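Local coordinates for protein glycoside hydrolase family 31 (Trueperella pyogenes, PDB 5F7S) that probably hydrolyses alpha-glycosidic bonds of carbohydrates with a TIM-barrel catalytic domain preceded by beta-sheet domains, at residues Arg162-Leu167 against Leu249-Leu254; Gly463-Gly468 against Val512-Ser517. All blocks are in the same frame, centred on the assembly; numbering follows the deposited sequence.

Contact 1: Arg162-Leu167 against Leu249-Leu254; sequences RVKFAL and LIEVDL
Arg162-Leu167 and Leu249-Leu254 meet as neighbouring antiparallel strands at the middle of a six-stranded sheet, in the beta-rich region that precedes the TIM barrel. Their directions differ by 164°, and Val163 with Val252 and Phe165 with Ile250 form two successive hydrogen-bonded pairs, each closed in both directions. Val252 N lies 2.8 Å from Val163 O, and Ile250 N reaches Phe165 O at 2.9 Å. The face carrying Arg162, Lys164 and Glu251 is polar at the Arg162 end and turns apolar at Ala166 and Leu249. Glu251 runs out extended and offers OE1 to Arg162 NE at 2.7 Å, a salt bridge that uses the anti lone pair of the oxygen, with the carboxylate oxygen 21° out of the guanidinium plane. Arg162 bends at its third torsion, which swings NE and the guanidinium edge round to this oxygen. Lys164 lies alongside Glu251, its CG 3.7 Å from Glu251 OE2. Farther along, Leu249 brings CD2 to 3.6 Å from Ala166 CB. The other face is apolar. Phe165 CG stands between backbone N and carbonyl carbon (chi1 62°), a torsion that turns the ring back toward the neighbouring strand, where Ile250 CB comes over its face, 4.2 Å from the centroid, in a CH-pi contact, and CG2 lies near CZ. Ile250 CD1 touches the ring at CE2 and also meets Leu167 CD1, 3.8 Å away, while Val163 and Val252 stand side by side. This apolar layer faces strand 225-230 of the five-stranded sheet, where Phe228 and Val230 meet Ile250 and Val252, giving sandwich-like packing. Within its own sheet, the pair is flanked by strands 152-156 and 236-240; Trp237 of the latter touches both Arg162 and Glu251.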
ATOM      1  N   ARG A 162       4.947  11.939 -21.920  1.00 34.34           N
ATOM      2  CA  ARG A 162       3.647  11.524 -21.387  1.00 33.40           C
ATOM      3  C   ARG A 162       2.593  11.583 -22.463  1.00 33.17           C
ATOM      4  O   ARG A 162       2.799  12.207 -23.506  1.00 34.67           O
ATOM      5  CB  ARG A 162       3.169  12.463 -20.263  1.00 33.26           C
ATOM      6  CG  ARG A 162       4.052  12.506 -19.035  1.00 34.71           C
ATOM      7  CD  ARG A 162       3.288  12.982 -17.808  1.00 33.60           C
ATOM      8  NE  ARG A 162       2.886  14.365 -17.914  1.00 33.46           N
ATOM      9  CZ  ARG A 162       3.649  15.408 -17.579  1.00 34.40           C
ATOM     10  NH1 ARG A 162       4.892  15.253 -17.142  1.00 34.44           N
ATOM     11  NH2 ARG A 162       3.166  16.633 -17.704  1.00 36.40           N
ATOM     12  N   VAL A 163       1.446  10.971 -22.189  1.00 32.37           N
ATOM     13  CA  VAL A 163       0.312  11.007 -23.120  1.00 32.91           C
ATOM     14  C   VAL A 163      -0.968  11.213 -22.342  1.00 30.97           C
ATOM     15  O   VAL A 163      -1.082  10.769 -21.228  1.00 30.38           O
ATOM     16  CB  VAL A 163       0.228   9.744 -24.024  1.00 33.26           C
ATOM     17  CG1 VAL A 163       0.003   8.484 -23.226  1.00 32.84           C
ATOM     18  CG2 VAL A 163      -0.878   9.883 -25.061  1.00 34.24           C
ATOM     19  N   LYS A 164      -1.890  11.940 -22.945  1.00 32.62           N
ATOM     20  CA  LYS A 164      -3.210  12.235 -22.402  1.00 33.90           C
ATOM     21  C   LYS A 164      -4.215  11.779 -23.409  1.00 32.94           C
ATOM     22  O   LYS A 164      -4.032  12.023 -24.598  1.00 32.10           O
ATOM     23  CB  LYS A 164      -3.449  13.744 -22.299  1.00 36.75           C
ATOM     24  CG  LYS A 164      -2.768  14.423 -21.152  1.00 40.64           C
ATOM     25  CD  LYS A 164      -2.721  15.939 -21.337  1.00 44.26           C
ATOM     26  CE  LYS A 164      -4.074  16.605 -21.342  1.00 46.11           C
ATOM     27  NZ  LYS A 164      -3.848  18.076 -21.441  1.00 48.94           N
ATOM     28  N   PHE A 165      -5.282  11.152 -22.939  1.00 31.41           N
ATOM     29  CA  PHE A 165      -6.385  10.776 -23.801  1.00 32.25           C
ATOM     30  C   PHE A 165      -7.635  10.749 -22.938  1.00 31.48           C
ATOM     31  O   PHE A 165      -7.541  10.877 -21.726  1.00 31.74           O
ATOM     32  CB  PHE A 165      -6.126   9.458 -24.568  1.00 32.16           C
ATOM     33  CG  PHE A 165      -5.939   8.270 -23.693  1.00 31.62           C
ATOM     34  CD1 PHE A 165      -4.690   7.958 -23.188  1.00 31.35           C
ATOM     35  CD2 PHE A 165      -7.011   7.456 -23.380  1.00 31.39           C
ATOM     36  CE1 PHE A 165      -4.521   6.859 -22.367  1.00 31.18           C
ATOM     37  CE2 PHE A 165      -6.848   6.353 -22.574  1.00 30.86           C
ATOM     38  CZ  PHE A 165      -5.602   6.053 -22.067  1.00 30.93           C
ATOM     39  N   ALA A 166      -8.797  10.602 -23.566  1.00 32.28           N
ATOM     40  CA  ALA A 166     -10.068  10.619 -22.853  1.00 31.61           C
ATOM     41  C   ALA A 166     -10.986   9.457 -23.231  1.00 32.04           C
ATOM     42  O   ALA A 166     -10.931   8.928 -24.356  1.00 31.76           O
ATOM     43  CB  ALA A 166     -10.768  11.942 -23.092  1.00 31.61           C
ATOM     44  N   LEU A 167     -11.795   9.057 -22.248  1.00 31.96           N
ATOM     45  CA  LEU A 167     -12.814   8.025 -22.384  1.00 31.95           C
ATOM     46  C   LEU A 167     -14.166   8.668 -22.038  1.00 32.21           C
ATOM     47  O   LEU A 167     -14.253   9.500 -21.126  1.00 30.89           O
ATOM     48  CB  LEU A 167     -12.546   6.877 -21.407  1.00 31.75           C
ATOM     49  CG  LEU A 167     -11.183   6.181 -21.467  1.00 31.51           C
ATOM     50  CD1 LEU A 167     -11.222   4.998 -20.528  1.00 31.49           C
ATOM     51  CD2 LEU A 167     -10.804   5.701 -22.858  1.00 32.53           C
ATOM     52  N   LEU A 249     -10.433  11.791 -17.987  1.00 29.94           N
ATOM     53  CA  LEU A 249      -9.141  12.147 -18.588  1.00 31.14           C
ATOM     54  C   LEU A 249      -8.039  11.297 -17.967  1.00 30.45           C
ATOM     55  O   LEU A 249      -7.921  11.214 -16.752  1.00 30.31           O
ATOM     56  CB  LEU A 249      -8.833  13.622 -18.426  1.00 32.94           C
ATOM     57  CG  LEU A 249      -9.909  14.577 -18.927  1.00 35.32           C
ATOM     58  CD1 LEU A 249      -9.481  16.013 -18.667  1.00 36.73           C
ATOM     59  CD2 LEU A 249     -10.201  14.348 -20.411  1.00 36.66           C
ATOM     60  N   ILE A 250      -7.243  10.654 -18.812  1.00 30.48           N
ATOM     61  CA  ILE A 250      -6.190   9.757 -18.360  1.00 29.57           C
ATOM     62  C   ILE A 250      -4.867  10.244 -18.868  1.00 30.43           C
ATOM     63  O   ILE A 250      -4.714  10.512 -20.061  1.00 32.14           O
ATOM     64  CB  ILE A 250      -6.436   8.336 -18.875  1.00 29.66           C
ATOM     65  CG1 ILE A 250      -7.694   7.767 -18.215  1.00 30.72           C
ATOM     66  CG2 ILE A 250      -5.245   7.437 -18.602  1.00 29.08           C
ATOM     67  CD1 ILE A 250      -8.162   6.442 -18.797  1.00 31.88           C
ATOM     68  N   GLU A 251      -3.902  10.345 -17.963  1.00 30.14           N
ATOM     69  CA  GLU A 251      -2.577  10.804 -18.313  1.00 31.50           C
ATOM     70  C   GLU A 251      -1.606   9.711 -17.903  1.00 30.02           C
ATOM     71  O   GLU A 251      -1.696   9.167 -16.806  1.00 29.43           O
ATOM     72  CB  GLU A 251      -2.292  12.156 -17.655  1.00 33.27           C
ATOM     73  CG  GLU A 251      -1.041  12.840 -18.178  1.00 36.42           C
ATOM     74  CD  GLU A 251      -0.951  14.334 -17.823  1.00 39.13           C
ATOM     75  OE1 GLU A 251       0.188  14.862 -17.803  1.00 40.39           O
ATOM     76  OE2 GLU A 251      -2.002  14.988 -17.573  1.00 41.58           O
ATOM     77  N   VAL A 252      -0.680   9.392 -18.793  1.00 29.83           N
ATOM     78  CA  VAL A 252       0.238   8.280 -18.592  1.00 29.34           C
ATOM     79  C   VAL A 252       1.699   8.695 -18.750  1.00 29.67           C
ATOM     80  O   VAL A 252       2.071   9.290 -19.752  1.00 28.77           O
ATOM     81  CB  VAL A 252      -0.038   7.200 -19.656  1.00 29.36           C
ATOM     82  CG1 VAL A 252       0.883   6.000 -19.446  1.00 29.72           C
ATOM     83  CG2 VAL A 252      -1.509   6.804 -19.643  1.00 28.68           C
ATOM     84  N   ASP A 253       2.525   8.364 -17.767  1.00 30.06           N
ATOM     85  CA  ASP A 253       3.957   8.637 -17.864  1.00 32.50           C
ATOM     86  C   ASP A 253       4.534   7.641 -18.849  1.00 32.36           C
ATOM     87  O   ASP A 253       4.170   6.453 -18.798  1.00 31.73           O
ATOM     88  CB  ASP A 253       4.646   8.490 -16.497  1.00 34.40           C
ATOM     89  CG  ASP A 253       6.162   8.593 -16.587  1.00 38.06           C
ATOM     90  OD1 ASP A 253       6.659   9.408 -17.395  1.00 40.24           O
ATOM     91  OD2 ASP A 253       6.867   7.840 -15.861  1.00 42.84           O
ATOM     92  N   LEU A 254       5.368   8.132 -19.770  1.00 32.46           N
ATOM     93  CA  LEU A 254       6.047   7.288 -20.752  1.00 34.70           C
ATOM     94  C   LEU A 254       7.491   6.984 -20.343  1.00 37.19           C
ATOM     95  O   LEU A 254       8.173   6.214 -21.024  1.00 40.19           O
ATOM     96  CB  LEU A 254       5.969   7.884 -22.173  1.00 34.61           C
ATOM     97  CG  LEU A 254       4.535   8.022 -22.713  1.00 33.73           C
ATOM     98  CD1 LEU A 254       4.552   8.732 -24.053  1.00 34.88           C
ATOM     99  CD2 LEU A 254       3.843   6.668 -22.827  1.00 33.19           C
TER

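Contact 2: Gly463-Gly468 against Val512-Ser517; sequences GFKTDG and VTFSRS. With CA (calcium ion), chain G.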
ATOM      1  N   GLY A 463       4.883 -17.799   8.279  1.00 25.86           N
ATOM      2  CA  GLY A 463       4.716 -16.725   7.336  1.00 26.00           C
ATOM      3  C   GLY A 463       5.419 -15.482   7.798  1.00 26.11           C
ATOM      4  O   GLY A 463       6.052 -15.479   8.860  1.00 25.14           O
ATOM      5  N   PHE A 464       5.294 -14.431   6.981  1.00 25.98           N
ATOM      6  CA  PHE A 464       5.955 -13.164   7.224  1.00 25.79           C
ATOM      7  C   PHE A 464       5.062 -11.945   7.047  1.00 25.11           C
ATOM      8  O   PHE A 464       4.228 -11.906   6.153  1.00 25.46           O
ATOM      9  CB  PHE A 464       7.082 -12.997   6.216  1.00 26.10           C
ATOM     10  CG  PHE A 464       8.174 -14.004   6.328  1.00 26.83           C
ATOM     11  CD1 PHE A 464       9.215 -13.813   7.223  1.00 26.66           C
ATOM     12  CD2 PHE A 464       8.198 -15.121   5.487  1.00 26.28           C
ATOM     13  CE1 PHE A 464      10.260 -14.718   7.292  1.00 27.35           C
ATOM     14  CE2 PHE A 464       9.230 -16.034   5.562  1.00 27.01           C
ATOM     15  CZ  PHE A 464      10.266 -15.831   6.453  1.00 27.86           C
ATOM     16  N   LYS A 465       5.278 -10.926   7.866  1.00 25.29           N
ATOM     17  CA  LYS A 465       4.567  -9.659   7.699  1.00 24.96           C
ATOM     18  C   LYS A 465       5.537  -8.789   6.916  1.00 25.50           C
ATOM     19  O   LYS A 465       6.458  -8.188   7.475  1.00 26.58           O
ATOM     20  CB  LYS A 465       4.174  -9.031   9.035  1.00 24.80           C
ATOM     21  CG  LYS A 465       3.367  -7.751   8.891  1.00 24.49           C
ATOM     22  CD  LYS A 465       3.022  -7.150  10.241  1.00 24.69           C
ATOM     23  CE  LYS A 465       2.264  -5.849  10.104  1.00 24.93           C
ATOM     24  NZ  LYS A 465       1.829  -5.350  11.441  1.00 25.83           N
ATOM     25  N   THR A 466       5.361  -8.799   5.598  1.00 25.37           N
ATOM     26  CA  THR A 466       6.201  -8.063   4.662  1.00 24.48           C
ATOM     27  C   THR A 466       5.763  -6.619   4.590  1.00 25.00           C
ATOM     28  O   THR A 466       5.071  -6.191   3.670  1.00 27.54           O
ATOM     29  CB  THR A 466       6.192  -8.729   3.262  1.00 23.31           C
ATOM     30  OG1 THR A 466       4.877  -9.158   2.949  1.00 21.74           O
ATOM     31  CG2 THR A 466       7.086  -9.951   3.258  1.00 23.81           C
ATOM     32  N   ASP A 467       6.195  -5.871   5.581  1.00 24.96           N
ATOM     33  CA  ASP A 467       5.871  -4.464   5.716  1.00 24.83           C
ATOM     34  C   ASP A 467       6.763  -3.676   4.748  1.00 25.92           C
ATOM     35  O   ASP A 467       7.772  -4.193   4.274  1.00 25.93           O
ATOM     36  CB  ASP A 467       6.171  -4.072   7.165  1.00 24.80           C
ATOM     37  CG  ASP A 467       5.501  -2.798   7.600  1.00 24.71           C
ATOM     38  OD1 ASP A 467       4.846  -2.082   6.807  1.00 25.85           O
ATOM     39  OD2 ASP A 467       5.625  -2.514   8.788  1.00 23.61           O
ATOM     40  N   GLY A 468       6.375  -2.436   4.451  1.00 28.10           N
ATOM     41  CA  GLY A 468       7.143  -1.535   3.568  1.00 28.71           C
ATOM     42  C   GLY A 468       6.994  -1.830   2.080  1.00 29.48           C
ATOM     43  O   GLY A 468       5.959  -2.321   1.649  1.00 29.18           O
ATOM     44  N   VAL A 512       1.919 -17.494   2.855  1.00 28.02           N
ATOM     45  CA  VAL A 512       1.239 -16.508   3.680  1.00 26.59           C
ATOM     46  C   VAL A 512       2.172 -15.328   3.971  1.00 26.05           C
ATOM     47  O   VAL A 512       3.015 -15.394   4.882  1.00 26.45           O
ATOM     48  CB  VAL A 512       0.719 -17.141   5.014  1.00 26.22           C
ATOM     49  CG1 VAL A 512       0.104 -16.092   5.935  1.00 25.63           C
ATOM     50  CG2 VAL A 512      -0.299 -18.237   4.738  1.00 26.22           C
ATOM     51  N   THR A 513       2.059 -14.287   3.151  1.00 25.13           N
ATOM     52  CA  THR A 513       2.751 -13.020   3.393  1.00 24.87           C
ATOM     53  C   THR A 513       1.653 -12.044   3.774  1.00 24.23           C
ATOM     54  O   THR A 513       0.532 -12.186   3.326  1.00 24.45           O
ATOM     55  CB  THR A 513       3.481 -12.512   2.160  1.00 24.51           C
ATOM     56  OG1 THR A 513       2.560 -12.400   1.094  1.00 24.79           O
ATOM     57  CG2 THR A 513       4.554 -13.473   1.748  1.00 25.98           C
ATOM     58  N   PHE A 514       1.967 -11.063   4.608  1.00 25.32           N
ATOM     59  CA  PHE A 514       0.980 -10.064   5.071  1.00 25.17           C
ATOM     60  C   PHE A 514       1.636  -8.728   4.751  1.00 24.05           C
ATOM     61  O   PHE A 514       2.635  -8.370   5.383  1.00 24.21           O
ATOM     62  CB  PHE A 514       0.719 -10.299   6.568  1.00 26.14           C
ATOM     63  CG  PHE A 514      -0.448  -9.537   7.147  1.00 26.70           C
ATOM     64  CD1 PHE A 514      -1.699  -9.589   6.565  1.00 27.41           C
ATOM     65  CD2 PHE A 514      -0.316  -8.891   8.363  1.00 27.44           C
ATOM     66  CE1 PHE A 514      -2.773  -8.920   7.133  1.00 27.98           C
ATOM     67  CE2 PHE A 514      -1.385  -8.228   8.950  1.00 27.87           C
ATOM     68  CZ  PHE A 514      -2.611  -8.244   8.338  1.00 28.31           C
ATOM     69  N   SER A 515       1.110  -8.040   3.728  1.00 23.00           N
ATOM     70  CA  SER A 515       1.690  -6.806   3.197  1.00 23.15           C
ATOM     71  C   SER A 515       0.745  -5.654   3.184  1.00 24.51           C
ATOM     72  O   SER A 515      -0.441  -5.838   3.247  1.00 25.12           O
ATOM     73  CB  SER A 515       2.083  -7.016   1.751  1.00 22.79           C
ATOM     74  OG  SER A 515       3.054  -7.993   1.629  1.00 23.49           O
ATOM     75  N   ARG A 516       1.281  -4.449   3.054  1.00 26.38           N
ATOM     76  CA  ARG A 516       0.448  -3.258   2.923  1.00 27.26           C
ATOM     77  C   ARG A 516       0.578  -2.599   1.556  1.00 27.67           C
ATOM     78  O   ARG A 516      -0.346  -1.893   1.161  1.00 28.48           O
ATOM     79  CB  ARG A 516       0.748  -2.225   4.003  1.00 27.29           C
ATOM     80  CG  ARG A 516       2.005  -1.408   3.762  1.00 28.30           C
ATOM     81  CD  ARG A 516       2.329  -0.477   4.925  1.00 28.68           C
ATOM     82  NE  ARG A 516       3.558   0.257   4.626  1.00 30.87           N
ATOM     83  CZ  ARG A 516       4.260   0.999   5.487  1.00 33.08           C
ATOM     84  NH1 ARG A 516       3.882   1.132   6.759  1.00 34.04           N
ATOM     85  NH2 ARG A 516       5.367   1.615   5.070  1.00 33.07           N
ATOM     86  N   SER A 517       1.715  -2.754   0.863  1.00 27.72           N
ATOM     87  CA  SER A 517       1.870  -2.096  -0.449  1.00 29.21           C
ATOM     88  C   SER A 517       1.803  -3.088  -1.579  1.00 27.21           C
ATOM     89  O   SER A 517       1.991  -4.279  -1.399  1.00 27.46           O
ATOM     90  CB  SER A 517       3.109  -1.172  -0.538  1.00 31.39           C
ATOM     91  OG  SER A 517       4.335  -1.873  -0.390  1.00 35.32           O
TER
HETATM   92 CA    CA G 805       5.719  -0.387  10.037  1.00 55.63          CA
HETATM   93  O   HOH W   1       4.002  -4.139   2.228  1.00 26.39           O
HETATM   94  O   HOH W   2       3.166  -0.687   8.868  1.00 40.86           O
HETATM   95  O   HOH W   3       4.857   1.718   9.346  1.00 45.61           O
HETATM   96  O   HOH W   4       5.463  -2.151  11.740  1.00 53.01           O
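Strands 463-466 and 513-515 run parallel, 13° apart in direction, joined by Phe464 N to Val512 O at 3.2 Å and Phe514 N to Phe464 O at 2.9 Å. Lys465 and Phe514 lie alongside each other and point the same way, the lysine CG 3.9 Å from Phe514 CD2. With CG anti to the backbone N (chi1 -177°) and the rest of the chain straight, Lys465 carries NZ on to a salt bridge with Glu330. From the neighbouring position, Thr466 brings OG1 to within 2.5 Å of Ser515 OG. Past the strand ends the contact becomes more polar. Asp467 OD1 hangs over one face of the Arg516 guanidinium, 3.4 Å from NH1, with the two planes at 89°; this is attraction between charges with no N-H aimed at the oxygen. The same OD1 accepts a bond from Gly468 N, whereas OD2 binds the calcium ion at 2.5 Å and also receives Trp387 NE1. Water 3, at the guanidinium edge, joins Arg516 NH1 to the ion; water 2 does so by a weak bond from NH1 and also donates to Asp467 OD1. Arg516 NE is paired with Glu470. Ser517 OG donates to Gly468 O at 2.6 Å, and water 1 ties Thr466 O and Gly468 O to Arg516 N. These are the fourth and fifth strands of the closed eight-stranded TIM barrel, joined by a beta-alpha-beta crossover through helix 485-506; active sites of such barrels lie at the C-terminal strand ends, so the charged groups here are consistent with the substrate pocket.

Contact 1 and contact 2 belong to different sheets, contact 1 to the six-stranded antiparallel sheet and contact 2 to the closed parallel barrel, and do not touch: their centres are 32 Å apart and their nearest atoms about 18 Å. In sequence they follow in series, the first closing before the second opens. Contact 2 is fully buried, its centre about 11 Å from the centre of the chain, and it holds a calcium ion through Asp467 at the barrel rim where a substrate pocket is expected. Contact 1 lies about 23 Å from that centre and is only partly buried, with the side chain of Glu251 about 3 Å from a bound di(hydroxyethyl)ether, probably from the crystallisation liquor, and another calcium ion about 9 Å from the Val163 side chain.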